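Local coordinates for protein 1-carboxybiuret hydrolase subunit AtzE (Pseudomonas sp., PDB 6C62) that hydrolyses 1-carboxybiuret to urea-1,3-dicarboxylate and ammonia, a step in the bacterial breakdown of the herbicide atrazine, at residues D355-L360 / A407-V412; A253-G258 / E437-R442. All blocks are in the same frame, centred on the assembly; numbering follows the deposited sequence.

How the interactions relate
Both contacts sit on the same side of the chain's centre, their own centres about 14 Å apart, and both reach the large mixed sheet of the amidase fold. Along the chain the order is 253-258, 355-360, 407-412 and 437-442, so interaction 1 is nested inside the long loop that interaction 2 closes. The two meet directly where strand 411-416 packs on helix 437-449: V412 CG2 lies 3.5 Å from C440 CB. To this pair interaction 1 ties helix 340-360 and interaction 2 the approach to strand 257-260, so parts distant in sequence come together on the sheet, away from the probable catalytic residues K74, S150 and S174.

Interaction 1: residues D355-L360 / A407-V412; sequences DKVNAL and AGCPVV
V357 meets A407 with both methyls and C409 with CG1, and this one side chain carries the whole helix side of the contact. With CG1 anti to the backbone N (chi1 173°), the methyl reaches the sulfur of C409, V357 CG1 to C409 SG being 3.6 Å. The same methyl lies 3.9 Å from A407 CB. The second branch also comes up to the alanine, V357 CG2 to A407 CB measuring 4.0 Å, so the A407 methyl sits against both arms of the valine fork. All three residues are buried, and no hydrogen bond crosses between the segments; the packing is apolar. In the fold, this is where the last turn of helix 340-360 rests on the segment that leads from helix 402-407 into strand 411-416 of the central sheet. G408 makes the change of direction there with positive phi (81°), a conformation that favours glycine. C409 follows, its sulfur against V357, and after P410 the chain enters strand 411-416. Farther round, W291 also touches V357 and I431 touches C409. C409 O accepts a hydrogen bond from K188 NZ, while N358 ND2 bonds to the backbone of another protein chain.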
# COMPACT_ATOMS: atom_id res chain seq x y z
N ASP A 355 -13.98 5.46 1.90
CA ASP A 355 -15.18 5.24 2.72
C ASP A 355 -16.27 6.30 2.40
O ASP A 355 -17.43 5.93 2.25
CB ASP A 355 -14.87 5.22 4.22
CG ASP A 355 -14.09 3.97 4.67
OD1 ASP A 355 -14.09 2.92 3.95
OD2 ASP A 355 -13.45 4.02 5.79
N LYS A 356 -15.88 7.57 2.28
CA LYS A 356 -16.86 8.65 2.06
C LYS A 356 -17.46 8.61 0.66
O LYS A 356 -18.64 8.87 0.45
CB LYS A 356 -16.24 10.02 2.30
CG LYS A 356 -15.85 10.30 3.76
CD LYS A 356 -15.30 11.70 3.87
CE LYS A 356 -15.09 12.07 5.31
NZ LYS A 356 -14.90 13.54 5.35
N VAL A 357 -16.64 8.31 -0.35
CA VAL A 357 -17.13 8.17 -1.70
C VAL A 357 -18.08 6.96 -1.85
O VAL A 357 -19.15 7.08 -2.48
CB VAL A 357 -15.98 8.19 -2.75
CG1 VAL A 357 -16.49 7.87 -4.13
CG2 VAL A 357 -15.31 9.56 -2.75
N ASN A 358 -17.69 5.80 -1.35
CA ASN A 358 -18.60 4.63 -1.37
C ASN A 358 -19.92 4.91 -0.62
O ASN A 358 -20.98 4.45 -1.06
CB ASN A 358 -17.90 3.36 -0.83
CG ASN A 358 -16.86 2.81 -1.82
OD1 ASN A 358 -17.08 2.82 -3.03
ND2 ASN A 358 -15.76 2.28 -1.31
N ALA A 359 -19.86 5.67 0.45
CA ALA A 359 -21.06 6.06 1.19
C ALA A 359 -21.95 7.00 0.39
O ALA A 359 -23.18 6.83 0.37
CB ALA A 359 -20.73 6.64 2.57
N LEU A 360 -21.35 7.97 -0.30
CA LEU A 360 -22.06 8.88 -1.19
C LEU A 360 -22.85 8.10 -2.24
O LEU A 360 -24.02 8.42 -2.49
CB LEU A 360 -21.09 9.79 -1.97
CG LEU A 360 -21.81 10.76 -2.94
CD1 LEU A 360 -22.68 11.70 -2.18
CD2 LEU A 360 -20.78 11.58 -3.67
N ALA A 407 -10.56 8.11 -6.10
CA ALA A 407 -11.46 7.12 -5.57
C ALA A 407 -11.62 5.92 -6.49
O ALA A 407 -12.15 4.88 -6.06
CB ALA A 407 -12.81 7.72 -5.27
N GLY A 408 -11.22 6.03 -7.77
CA GLY A 408 -11.24 4.87 -8.68
C GLY A 408 -12.62 4.59 -9.26
O GLY A 408 -12.83 3.48 -9.74
N CYS A 409 -13.55 5.57 -9.22
CA CYS A 409 -14.90 5.39 -9.73
C CYS A 409 -14.89 5.38 -11.26
O CYS A 409 -14.18 6.17 -11.86
CB CYS A 409 -15.79 6.56 -9.29
SG CYS A 409 -16.08 6.68 -7.54
N PRO A 410 -15.70 4.55 -11.90
CA PRO A 410 -15.73 4.59 -13.35
C PRO A 410 -16.43 5.85 -13.90
O PRO A 410 -17.31 6.41 -13.25
CB PRO A 410 -16.52 3.31 -13.72
CG PRO A 410 -17.44 3.11 -12.56
CD PRO A 410 -16.62 3.57 -11.35
N VAL A 411 -16.00 6.29 -15.10
CA VAL A 411 -16.48 7.53 -15.72
C VAL A 411 -16.57 7.36 -17.19
O VAL A 411 -15.63 6.86 -17.78
CB VAL A 411 -15.51 8.73 -15.48
CG1 VAL A 411 -15.99 10.01 -16.18
CG2 VAL A 411 -15.29 8.99 -14.01
N VAL A 412 -17.71 7.75 -17.78
CA VAL A 412 -17.80 7.96 -19.26
C VAL A 412 -17.73 9.46 -19.47
O VAL A 412 -18.45 10.25 -18.80
CB VAL A 412 -19.09 7.42 -19.83
CG1 VAL A 412 -19.37 7.92 -21.25
CG2 VAL A 412 -19.05 5.93 -19.87

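Interaction 2: residues A253-G258 / E437-R442; sequences AGLRIG and ESLCLR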
# COMPACT_ATOMS: atom_id res chain seq x y z
N ALA A 253 -34.39 4.68 -16.44
CA ALA A 253 -35.63 4.75 -15.63
C ALA A 253 -35.33 4.30 -14.22
O ALA A 253 -34.72 3.29 -14.03
CB ALA A 253 -36.76 3.93 -16.23
N GLY A 254 -35.72 5.11 -13.23
CA GLY A 254 -35.59 4.75 -11.83
C GLY A 254 -34.23 4.98 -11.18
O GLY A 254 -34.07 4.75 -9.98
N LEU A 255 -33.24 5.42 -11.96
CA LEU A 255 -31.94 5.75 -11.41
C LEU A 255 -31.96 7.08 -10.71
O LEU A 255 -32.64 7.98 -11.11
CB LEU A 255 -30.87 5.73 -12.49
CG LEU A 255 -30.62 4.40 -13.21
CD1 LEU A 255 -29.50 4.63 -14.21
CD2 LEU A 255 -30.27 3.22 -12.30
N ARG A 256 -31.17 7.20 -9.66
CA ARG A 256 -30.99 8.46 -8.96
C ARG A 256 -29.76 9.20 -9.54
O ARG A 256 -28.62 8.72 -9.44
CB ARG A 256 -30.91 8.22 -7.45
CG ARG A 256 -31.65 9.36 -6.70
CD ARG A 256 -31.60 9.32 -5.16
NE ARG A 256 -31.79 10.69 -4.62
CZ ARG A 256 -31.30 11.18 -3.49
NH1 ARG A 256 -30.55 10.44 -2.67
NH2 ARG A 256 -31.58 12.43 -3.15
N ILE A 257 -30.01 10.32 -10.22
CA ILE A 257 -28.94 11.02 -10.94
C ILE A 257 -28.83 12.41 -10.37
O ILE A 257 -29.81 13.12 -10.28
CB ILE A 257 -29.19 11.04 -12.47
CG1 ILE A 257 -29.57 9.64 -12.98
CG2 ILE A 257 -27.98 11.62 -13.25
CD1 ILE A 257 -29.55 9.46 -14.49
N GLY A 258 -27.63 12.81 -9.98
CA GLY A 258 -27.37 14.12 -9.45
C GLY A 258 -26.30 14.90 -10.16
O GLY A 258 -25.50 14.34 -10.92
N GLU A 437 -19.59 0.52 -14.26
CA GLU A 437 -19.35 1.02 -15.64
C GLU A 437 -20.62 0.96 -16.50
O GLU A 437 -20.85 1.88 -17.28
CB GLU A 437 -18.33 0.17 -16.38
CG GLU A 437 -16.86 0.35 -15.98
CD GLU A 437 -16.40 -0.44 -14.74
OE1 GLU A 437 -17.23 -0.86 -13.87
OE2 GLU A 437 -15.18 -0.61 -14.61
N SER A 438 -21.41 -0.11 -16.41
CA SER A 438 -22.59 -0.21 -17.29
C SER A 438 -23.64 0.87 -17.01
O SER A 438 -24.33 1.26 -17.95
CB SER A 438 -23.17 -1.63 -17.34
OG SER A 438 -23.78 -1.87 -16.13
N LEU A 439 -23.71 1.43 -15.80
CA LEU A 439 -24.55 2.63 -15.56
C LEU A 439 -24.05 3.85 -16.29
O LEU A 439 -24.82 4.61 -16.86
CB LEU A 439 -24.70 2.97 -14.07
CG LEU A 439 -25.37 1.87 -13.21
CD1 LEU A 439 -25.58 2.34 -11.77
CD2 LEU A 439 -26.74 1.57 -13.80
N CYS A 440 -22.75 4.10 -16.22
CA CYS A 440 -22.14 5.23 -16.95
C CYS A 440 -22.46 5.09 -18.45
O CYS A 440 -22.80 6.08 -19.13
CB CYS A 440 -20.62 5.21 -16.86
SG CYS A 440 -19.91 5.16 -15.23
N LEU A 441 -22.31 3.88 -18.95
CA LEU A 441 -22.53 3.63 -20.39
C LEU A 441 -23.98 3.76 -20.78
O LEU A 441 -24.29 4.32 -21.85
CB LEU A 441 -21.94 2.28 -20.80
CG LEU A 441 -20.40 2.21 -20.75
CD1 LEU A 441 -19.91 0.75 -20.59
CD2 LEU A 441 -19.85 2.85 -22.02
N ARG A 442 -24.89 3.25 -19.93
CA ARG A 442 -26.34 3.46 -20.13
C ARG A 442 -26.72 4.94 -20.19
O ARG A 442 -27.53 5.35 -21.03
CB ARG A 442 -27.16 2.73 -19.05
CG ARG A 442 -27.24 1.25 -19.31
CD ARG A 442 -27.76 0.49 -18.11
NE ARG A 442 -29.03 0.98 -17.58
CZ ARG A 442 -29.58 0.58 -16.40
NH1 ARG A 442 -28.97 -0.26 -15.60
NH2 ARG A 442 -30.72 1.05 -15.98
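The last helix of the chain, 437-449, packs here against the lead-in to strand 257-260, which belongs to the large mixed sheet. L255 is the residue that reaches across, and it meets L439 and R442, which stand three residues, or nearly one turn, apart on the helix. Its branched end does the touching: L255 CD1 is 4.1 Å from L439 CD2, and L255 CD2 lies 4.2 Å from that same methyl. One methyl of L439 therefore faces both methyls of L255, and the two side chains cross at a slant. In L255 the extended second torsion (chi2 -179°) sends CD1 outward, while L439 offers its side branch CD2. The CA atoms of L255 and L439 are 9.0 Å apart, a gap bridged by side chains alone.

R442 adds a different kind of surface. Its chain bends at the third torsion (chi3 54°), and L255 CD1 lies over one face of the guanidinium, 4.2 Å from R442 NH2. That is a van der Waals contact of a methyl with a flat group, while R442 NE is engaged separately, donating a hydrogen bond to G251 O just ahead of residues 253-258. No hydrogen bond links the two segments themselves.

L255 also touches I366 of strand 366-370, which lies next to strand 257-260 in the sheet. On other faces of the helix, C440 and L441 pack on V412 of strand 411-416, and L441 additionally meets V216, L219 and Y223 of helix 216-226.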